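Local atomic coordinates of esterase E25 (Uncultured bacterium, PDB entry 4Q05), a protein that probably hydrolyses ester bonds as a dimeric esterase of the bacterial hormone-sensitive lipase family, built on the alpha/beta hydrolase fold. Residues A[101-106]-A[120-125]; A[232-237]-A[302-307]; A[296-301]-A[322-327]. All coordinates share one frame; numbering follows the deposited sequence.

Contact 1. Residues A[101-106]-A[120-125]; sequences QLSVSV and TPVEVA
With chi1 at 160°, S105 swings OG opposite its backbone N and onto the side of the sheet where OG1 of T120 lies, itself beside its own backbone N (chi1 -43°), and one water is held between the two hydroxyls. That water is 2.8 Å from T120 OG1; its approach to S105 OG is suspiciously short, so its exact place is doubtful. Beneath it the backbones form an antiparallel hydrogen-bonded pair: S105 N donates to T120 O (2.8 Å) and T120 N to S105 O (2.9 Å), each with 161° at the hydrogen. T120 O does further work. A second water bridges it to S103 O, V104 CA adds a bent CA-H...O contact, and V104 CG1 rests against it at 3.5 Å. Two residues past T120 the pairing gives way to methyl contacts, mostly with backbone oxygens. V122 leans toward 101-106, its CG1 touching S103 CB at a tight 3.5 Å and S103 O at 3.4 Å, while CG2 comes near L102 O at 3.7 Å. S103, with positive phi, closes helix 91-102 in a Schellman motif and turns the chain into edge strand 105-111. L102, V104 and V106 pack on helix 151-160, so this corner of the hairpin 105-111/114-120 is tied to the body of the fold. The contact is thus mainly a backbone one: two direct bonds lock the register at the mouth of the hairpin, while on the hydroxyl-bearing side water takes up further hydrogen bonds, as suits its partly buried place near the surface.

Contact 2. Residues A[232-237]-A[302-307]; sequences LGTPGA and DLLLSA
OD2 of D302 is gripped by two hydroxyls: T234 OG1 donates to it at 2.7 Å, on the syn lone pair, and T298 OG1 is its second partner. T234 OG1 is itself also hydrogen-bonded to H332 ND1, so the threonine hydroxyl links the carboxylate to the imidazole. The other oxygen, D302 OD1, accepts from L304 N at 2.8 Å in an Asx turn, the N-H arriving from above the carboxylate plane. CG of D302 is anti to the backbone N (chi1 -164°), which carries the carboxylate across toward T234; the bonds to OD1 and OD2 together limit its rotation.

Beyond the polar cluster, L304, at the N-cap of helix 305-317, fits into the bend of 234-236. Its CB lies 3.4 Å from T234 OG1, and its CD1 is 3.4 Å from T234 O and 4.1 Å from G236 CA. One turn on, A307 CB presses on P235 O at 3.4 Å and meets A237 CB at 4.4 Å. G236 centres an inverse gamma turn that swings the chain past the helix start. S306 OG bonds E328 of the second subunit.

D302 lies in the loop after strand 294-299, where the acid of hormone-sensitive lipase-type hydrolases usually sits; with H332 close by and S206 in a nucleophile-elbow pattern, the arrangement is consistent with the catalytic triad of the alpha/beta hydrolase fold.

Contact 3. Residues A[296-301]-A[322-327]; sequences LITGTR and ADLFVY. With NA (sodium ion), chain D.
I297 and Y327 interlock on one face of two parallel strands, 294-299 and 322-327, the paired ends of a beta-alpha-beta crossover through helix 305-317 at the edge of the alpha/beta hydrolase sheet. The short strand axes approach to 4.3 Å, at 19°. Extended through both torsions (chi1 178°, chi2 175°), I297 brings CG1 to the edge of the Y327 ring, in its plane, and sends CD1 obliquely to CE2 of Y327 at 3.6 Å. Helix 342-358 covers this face, with A347 touching both side chains. F325, on the same face, turns its ring edge to L296 O, while its ring stacks with F295.

The opposite face shows smaller knobs. L296 CD1 rests against A322 CB at 4.0 Å, and L324 CD1 comes up against L296 CB. T298 and V326 run alongside each other in the same direction, with their CG2 methyls 3.8 Å apart. The other branch, V326 CG1, lies against the bare CA of G299 at 3.8 Å. The CA atoms of the paired residues come nearest here, and G299 CA is only 3.1 Å from Y327 O. Helix 305-317 roofs this side, with H312 on L296 and L324, and L305 and T308 on T298.

Five backbone bonds stitch the ladder: N of L296, T298 and T300 donate to O of D323, F325 and Y327, and N of F325 and Y327 donate back to O of L296 and T298. The outer strand also faces the second subunit, whose L324 packs on L324 and V326. There V326 O binds a sodium ion at 2.9 Å, which is also bound by H312 ND1 of the second subunit.

Contacts 2 and 3 form one continuous buried block, with centres about 9 Å apart: strand 229-235 pairs with its sheet neighbour 294-299, T234 N reaching I297 O at 2.9 Å, and helix 305-317, which begins in contact 2, is the crossover between the strands of contact 3. Contact 1 lies toward the other end of the same sheet, its centre about 25 Å from that of contact 3, and is partly buried. Chemistry follows place: water-assisted backbone pairing at the hairpin edge, side-chain hydrogen bonds around a probable active site in contact 2, and in contact 3 a full parallel backbone ladder with apolar side chains on both faces, and a sodium ion shared with the second subunit.

Contact 1. Residues A[101-106]-A[120-125]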
loop_
_atom_site.group_PDB
_atom_site.type_symbol
_atom_site.label_atom_id
_atom_site.label_comp_id
_atom_site.label_asym_id
_atom_site.label_seq_id
_atom_site.Cartn_x
_atom_site.Cartn_y
_atom_site.Cartn_z
ATOM N N GLN A 101 -6.235 -23.412 -21.489
ATOM C CA GLN A 101 -7.200 -23.626 -20.422
ATOM C C GLN A 101 -8.294 -22.564 -20.406
ATOM O O GLN A 101 -9.450 -22.859 -20.129
ATOM C CB GLN A 101 -6.509 -23.682 -19.058
ATOM C CG GLN A 101 -7.471 -23.998 -17.918
ATOM C CD GLN A 101 -7.036 -23.419 -16.576
ATOM O OE1 GLN A 101 -5.931 -22.881 -16.437
ATOM N NE2 GLN A 101 -7.914 -23.527 -15.579
ATOM N N LEU A 102 -7.931 -21.325 -20.706
ATOM C CA LEU A 102 -8.885 -20.234 -20.582
ATOM C C LEU A 102 -9.461 -19.794 -21.923
ATOM O O LEU A 102 -10.272 -18.871 -21.990
ATOM C CB LEU A 102 -8.244 -19.061 -19.844
ATOM C CG LEU A 102 -7.835 -19.415 -18.411
ATOM C CD1 LEU A 102 -7.023 -18.305 -17.771
ATOM C CD2 LEU A 102 -9.066 -19.723 -17.585
ATOM N N SER A 103 -9.048 -20.462 -22.991
ATOM C CA SER A 103 -9.561 -20.133 -24.308
ATOM C C SER A 103 -9.131 -18.723 -24.704
ATOM O O SER A 103 -9.921 -17.944 -25.228
ATOM C CB SER A 103 -11.088 -20.251 -24.324
ATOM O OG SER A 103 -11.483 -21.600 -24.127
ATOM N N VAL A 104 -7.874 -18.396 -24.438
ATOM C CA VAL A 104 -7.339 -17.117 -24.855
ATOM C C VAL A 104 -6.573 -17.325 -26.152
ATOM O O VAL A 104 -5.766 -18.243 -26.267
ATOM C CB VAL A 104 -6.421 -16.501 -23.780
ATOM C CG1 VAL A 104 -5.945 -15.134 -24.226
ATOM C CG2 VAL A 104 -7.173 -16.374 -22.467
ATOM N N SER A 105 -6.863 -16.492 -27.141
ATOM C CA SER A 105 -6.143 -16.535 -28.403
ATOM C C SER A 105 -4.873 -15.718 -28.234
ATOM O O SER A 105 -4.934 -14.561 -27.814
ATOM C CB SER A 105 -7.017 -15.946 -29.516
ATOM O OG SER A 105 -6.243 -15.539 -30.626
ATOM N N VAL A 106 -3.728 -16.324 -28.539
ATOM C CA VAL A 106 -2.463 -15.602 -28.534
ATOM C C VAL A 106 -1.778 -15.707 -29.888
ATOM O O VAL A 106 -1.333 -16.785 -30.292
ATOM C CB VAL A 106 -1.508 -16.124 -27.457
ATOM C CG1 VAL A 106 -0.226 -15.312 -27.474
ATOM C CG2 VAL A 106 -2.180 -16.063 -26.083
ATOM N N THR A 120 -6.473 -12.229 -27.220
ATOM C CA THR A 120 -7.917 -12.026 -27.228
ATOM C C THR A 120 -8.594 -13.036 -26.309
ATOM O O THR A 120 -8.492 -14.242 -26.529
ATOM C CB THR A 120 -8.487 -12.201 -28.649
ATOM O OG1 THR A 120 -7.624 -11.552 -29.588
ATOM C CG2 THR A 120 -9.881 -11.607 -28.753
ATOM N N PRO A 121 -9.285 -12.545 -25.270
ATOM C CA PRO A 121 -9.982 -13.421 -24.325
ATOM C C PRO A 121 -11.334 -13.820 -24.902
ATOM O O PRO A 121 -11.782 -13.146 -25.817
ATOM C CB PRO A 121 -10.195 -12.506 -23.122
ATOM C CG PRO A 121 -10.376 -11.164 -23.719
ATOM C CD PRO A 121 -9.487 -11.120 -24.954
ATOM N N VAL A 122 -11.969 -14.871 -24.389
ATOM C CA VAL A 122 -13.277 -15.271 -24.913
ATOM C C VAL A 122 -14.342 -14.254 -24.573
ATOM O O VAL A 122 -15.336 -14.124 -25.282
ATOM C CB VAL A 122 -13.744 -16.631 -24.367
ATOM C CG1 VAL A 122 -13.290 -17.753 -25.277
ATOM C CG2 VAL A 122 -13.252 -16.832 -22.944
ATOM N N GLU A 123 -14.145 -13.541 -23.473
ATOM C CA GLU A 123 -15.138 -12.581 -23.033
ATOM C C GLU A 123 -14.528 -11.194 -22.936
ATOM O O GLU A 123 -13.631 -10.956 -22.136
ATOM C CB GLU A 123 -15.721 -13.009 -21.683
ATOM C CG GLU A 123 -16.830 -12.115 -21.140
ATOM C CD GLU A 123 -17.310 -12.568 -19.762
ATOM O OE1 GLU A 123 -16.990 -13.711 -19.368
ATOM O OE2 GLU A 123 -17.984 -11.778 -19.068
ATOM N N VAL A 124 -15.012 -10.282 -23.767
ATOM C CA VAL A 124 -14.619 -8.888 -23.679
ATOM C C VAL A 124 -15.804 -8.105 -23.139
ATOM O O VAL A 124 -16.916 -8.233 -23.650
ATOM C CB VAL A 124 -14.219 -8.338 -25.056
ATOM C CG1 VAL A 124 -13.941 -6.855 -24.974
ATOM C CG2 VAL A 124 -13.008 -9.097 -25.599
ATOM N N ALA A 125 -15.579 -7.306 -22.098
ATOM C CA ALA A 125 -16.664 -6.542 -21.492
ATOM C C ALA A 125 -17.309 -5.628 -22.524
ATOM O O ALA A 125 -16.619 -4.986 -23.315
ATOM C CB ALA A 125 -16.169 -5.737 -20.309
HETATM O O HOH W 1 -10.523 -16.440 -27.462
HETATM O O HOH W 2 -5.560 -13.093 -30.601
#

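Contact 2. Residues A[232-237]-A[302-307]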
loop_
_atom_site.group_PDB
_atom_site.type_symbol
_atom_site.label_atom_id
_atom_site.label_comp_id
_atom_site.label_asym_id
_atom_site.label_seq_id
_atom_site.Cartn_x
_atom_site.Cartn_y
_atom_site.Cartn_z
ATOM N N LEU A 232 0.324 -0.117 -13.713
ATOM C CA LEU A 232 1.693 -0.318 -13.249
ATOM C C LEU A 232 1.732 -1.359 -12.133
ATOM O O LEU A 232 1.512 -1.043 -10.952
ATOM C CB LEU A 232 2.293 0.991 -12.749
ATOM C CG LEU A 232 2.286 2.156 -13.737
ATOM C CD1 LEU A 232 2.846 3.388 -13.056
ATOM C CD2 LEU A 232 3.111 1.813 -14.977
ATOM N N GLY A 233 1.985 -2.602 -12.487
ATOM C CA GLY A 233 2.126 -3.659 -11.541
ATOM C C GLY A 233 3.573 -3.762 -11.185
ATOM O O GLY A 233 4.370 -3.765 -12.072
ATOM N N THR A 234 3.863 -3.803 -9.897
ATOM C CA THR A 234 5.200 -3.892 -9.342
ATOM C C THR A 234 6.263 -3.211 -10.239
ATOM O O THR A 234 7.155 -3.822 -10.724
ATOM C CB THR A 234 5.550 -5.344 -8.953
ATOM O OG1 THR A 234 6.809 -5.395 -8.327
ATOM C CG2 THR A 234 5.541 -6.248 -10.141
ATOM N N PRO A 235 6.030 -1.850 -10.464
ATOM C CA PRO A 235 6.882 -1.252 -11.493
ATOM C C PRO A 235 8.344 -1.115 -11.100
ATOM O O PRO A 235 8.638 -0.914 -9.959
ATOM C CB PRO A 235 6.271 0.114 -11.695
ATOM C CG PRO A 235 5.735 0.483 -10.403
ATOM C CD PRO A 235 5.076 -0.730 -9.984
ATOM N N GLY A 236 9.232 -1.251 -12.062
ATOM C CA GLY A 236 10.634 -1.035 -11.830
ATOM C C GLY A 236 10.876 0.446 -11.951
ATOM O O GLY A 236 11.563 0.891 -12.841
ATOM N N ALA A 237 10.238 1.195 -11.067
ATOM C CA ALA A 237 10.206 2.651 -11.176
ATOM C C ALA A 237 11.510 3.312 -10.721
ATOM O O ALA A 237 11.906 4.353 -11.239
ATOM C CB ALA A 237 9.016 3.211 -10.391
ATOM N N ASP A 302 6.825 -7.876 -1.718
ATOM C CA ASP A 302 7.408 -7.439 -2.981
ATOM C C ASP A 302 8.693 -6.663 -2.732
ATOM O O ASP A 302 8.694 -5.698 -1.957
ATOM C CB ASP A 302 6.409 -6.533 -3.683
ATOM C CG ASP A 302 6.715 -6.324 -5.163
ATOM O OD1 ASP A 302 7.852 -6.591 -5.624
ATOM O OD2 ASP A 302 5.787 -5.871 -5.861
ATOM N N LEU A 303 9.774 -7.072 -3.392
ATOM C CA LEU A 303 11.029 -6.329 -3.344
ATOM C C LEU A 303 10.826 -4.931 -3.916
ATOM O O LEU A 303 11.560 -4.006 -3.563
ATOM C CB LEU A 303 12.125 -7.044 -4.146
ATOM C CG LEU A 303 13.565 -6.667 -3.798
ATOM C CD1 LEU A 303 13.952 -7.320 -2.474
ATOM C CD2 LEU A 303 14.554 -7.078 -4.916
ATOM N N LEU A 304 9.835 -4.785 -4.798
ATOM C CA LEU A 304 9.530 -3.485 -5.409
ATOM C C LEU A 304 8.313 -2.799 -4.778
ATOM O O LEU A 304 7.739 -1.867 -5.359
ATOM C CB LEU A 304 9.307 -3.608 -6.919
ATOM C CG LEU A 304 10.477 -4.235 -7.693
ATOM C CD1 LEU A 304 10.209 -4.170 -9.193
ATOM C CD2 LEU A 304 11.762 -3.505 -7.356
ATOM N N LEU A 305 7.925 -3.253 -3.598
ATOM C CA LEU A 305 6.871 -2.568 -2.851
ATOM C C LEU A 305 7.151 -1.058 -2.767
ATOM O O LEU A 305 6.278 -0.245 -3.060
ATOM C CB LEU A 305 6.741 -3.169 -1.452
ATOM C CG LEU A 305 5.884 -2.395 -0.452
ATOM C CD1 LEU A 305 4.442 -2.267 -0.946
ATOM C CD2 LEU A 305 5.938 -3.051 0.939
ATOM N N SER A 306 8.373 -0.690 -2.372
ATOM C CA SER A 306 8.748 0.717 -2.237
ATOM C C SER A 306 8.655 1.436 -3.581
ATOM O O SER A 306 8.117 2.548 -3.672
ATOM C CB SER A 306 10.174 0.856 -1.658
ATOM O OG SER A 306 10.205 0.519 -0.285
ATOM N N ALA A 307 9.179 0.814 -4.633
ATOM C CA ALA A 307 9.120 1.434 -5.959
ATOM C C ALA A 307 7.670 1.743 -6.304
ATOM O O ALA A 307 7.354 2.777 -6.910
ATOM C CB ALA A 307 9.735 0.506 -7.032
#

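Contact 3. Residues A[296-301]-A[322-327]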
loop_
_atom_site.group_PDB
_atom_site.type_symbol
_atom_site.label_atom_id
_atom_site.label_comp_id
_atom_site.label_asym_id
_atom_site.label_seq_id
_atom_site.Cartn_x
_atom_site.Cartn_y
_atom_site.Cartn_z
ATOM N N LEU A 296 -2.101 0.769 -9.680
ATOM C CA LEU A 296 -0.847 0.149 -9.244
ATOM C C LEU A 296 -1.107 -0.999 -8.285
ATOM O O LEU A 296 -2.019 -0.943 -7.479
ATOM C CB LEU A 296 0.073 1.159 -8.545
ATOM C CG LEU A 296 0.426 2.433 -9.319
ATOM C CD1 LEU A 296 -0.515 3.562 -8.898
ATOM C CD2 LEU A 296 1.888 2.813 -9.054
ATOM N N ILE A 297 -0.289 -2.032 -8.373
ATOM C CA ILE A 297 -0.472 -3.201 -7.531
ATOM C C ILE A 297 0.873 -3.751 -7.085
ATOM O O ILE A 297 1.855 -3.742 -7.841
ATOM C CB ILE A 297 -1.327 -4.279 -8.243
ATOM C CG1 ILE A 297 -1.462 -5.526 -7.365
ATOM C CG2 ILE A 297 -0.718 -4.663 -9.564
ATOM C CD1 ILE A 297 -2.383 -6.552 -7.961
ATOM N N THR A 298 0.921 -4.200 -5.839
ATOM C CA THR A 298 2.126 -4.771 -5.272
ATOM C C THR A 298 1.675 -5.599 -4.053
ATOM O O THR A 298 0.500 -5.928 -3.938
ATOM C CB THR A 298 3.148 -3.663 -4.904
ATOM O OG1 THR A 298 4.329 -4.235 -4.326
ATOM C CG2 THR A 298 2.534 -2.663 -3.924
ATOM N N GLY A 299 2.590 -5.955 -3.160
ATOM C CA GLY A 299 2.199 -6.738 -2.003
ATOM C C GLY A 299 3.235 -6.632 -0.914
ATOM O O GLY A 299 4.300 -6.061 -1.132
ATOM N N THR A 300 2.937 -7.203 0.252
ATOM C CA THR A 300 3.786 -7.029 1.417
ATOM C C THR A 300 5.172 -7.635 1.245
ATOM O O THR A 300 6.111 -7.209 1.897
ATOM C CB THR A 300 3.130 -7.636 2.665
ATOM O OG1 THR A 300 2.760 -8.984 2.370
ATOM C CG2 THR A 300 1.878 -6.838 3.055
ATOM N N ARG A 301 5.313 -8.636 0.379
ATOM C CA ARG A 301 6.609 -9.301 0.233
ATOM C C ARG A 301 7.361 -8.867 -1.025
ATOM O O ARG A 301 8.409 -9.412 -1.357
ATOM C CB ARG A 301 6.431 -10.826 0.242
ATOM C CG ARG A 301 5.732 -11.317 1.499
ATOM C CD ARG A 301 5.804 -12.834 1.659
ATOM N NE ARG A 301 5.110 -13.226 2.883
ATOM C CZ ARG A 301 5.276 -14.388 3.503
ATOM N NH1 ARG A 301 6.112 -15.292 3.008
ATOM N NH2 ARG A 301 4.594 -14.647 4.617
ATOM N N ALA A 322 -4.647 8.026 -9.062
ATOM C CA ALA A 322 -3.883 6.794 -8.926
ATOM C C ALA A 322 -4.456 5.956 -7.796
ATOM O O ALA A 322 -4.630 6.439 -6.675
ATOM C CB ALA A 322 -2.407 7.094 -8.695
ATOM N N ASP A 323 -4.777 4.708 -8.120
ATOM C CA ASP A 323 -5.365 3.778 -7.168
ATOM C C ASP A 323 -4.349 2.709 -6.833
ATOM O O ASP A 323 -3.786 2.079 -7.732
ATOM C CB ASP A 323 -6.634 3.168 -7.757
ATOM C CG ASP A 323 -7.755 4.191 -7.886
ATOM O OD1 ASP A 323 -7.734 5.175 -7.109
ATOM O OD2 ASP A 323 -8.660 4.029 -8.745
ATOM N N LEU A 324 -4.098 2.515 -5.539
ATOM C CA LEU A 324 -3.102 1.548 -5.102
ATOM C C LEU A 324 -3.756 0.325 -4.454
ATOM O O LEU A 324 -4.689 0.459 -3.653
ATOM C CB LEU A 324 -2.148 2.189 -4.087
ATOM C CG LEU A 324 -1.173 1.188 -3.439
ATOM C CD1 LEU A 324 -0.106 0.684 -4.414
ATOM C CD2 LEU A 324 -0.499 1.804 -2.215
ATOM N N PHE A 325 -3.252 -0.856 -4.805
ATOM C CA PHE A 325 -3.651 -2.115 -4.178
ATOM C C PHE A 325 -2.410 -2.855 -3.704
ATOM O O PHE A 325 -1.490 -3.093 -4.479
ATOM C CB PHE A 325 -4.449 -2.973 -5.164
ATOM C CG PHE A 325 -5.716 -2.315 -5.613
ATOM C CD1 PHE A 325 -5.696 -1.359 -6.614
ATOM C CD2 PHE A 325 -6.918 -2.619 -5.006
ATOM C CE1 PHE A 325 -6.863 -0.734 -7.016
ATOM C CE2 PHE A 325 -8.090 -1.996 -5.400
ATOM C CZ PHE A 325 -8.059 -1.055 -6.408
ATOM N N VAL A 326 -2.382 -3.186 -2.421
ATOM C CA VAL A 326 -1.270 -3.917 -1.819
ATOM C C VAL A 326 -1.850 -5.176 -1.186
ATOM O O VAL A 326 -2.696 -5.104 -0.300
ATOM C CB VAL A 326 -0.567 -3.089 -0.723
ATOM C CG1 VAL A 326 0.582 -3.887 -0.089
ATOM C CG2 VAL A 326 -0.060 -1.752 -1.298
ATOM N N TYR A 327 -1.393 -6.329 -1.642
ATOM C CA TYR A 327 -1.931 -7.590 -1.157
ATOM C C TYR A 327 -1.022 -8.244 -0.141
ATOM O O TYR A 327 0.149 -8.460 -0.397
ATOM C CB TYR A 327 -2.200 -8.540 -2.322
ATOM C CG TYR A 327 -3.381 -8.074 -3.130
ATOM C CD1 TYR A 327 -4.680 -8.428 -2.769
ATOM C CD2 TYR A 327 -3.205 -7.243 -4.223
ATOM C CE1 TYR A 327 -5.771 -7.978 -3.489
ATOM C CE2 TYR A 327 -4.283 -6.788 -4.945
ATOM C CZ TYR A 327 -5.566 -7.157 -4.571
ATOM O OH TYR A 327 -6.633 -6.700 -5.306
HETATM NA NA NA D . -4.327 -2.699 -0.261
#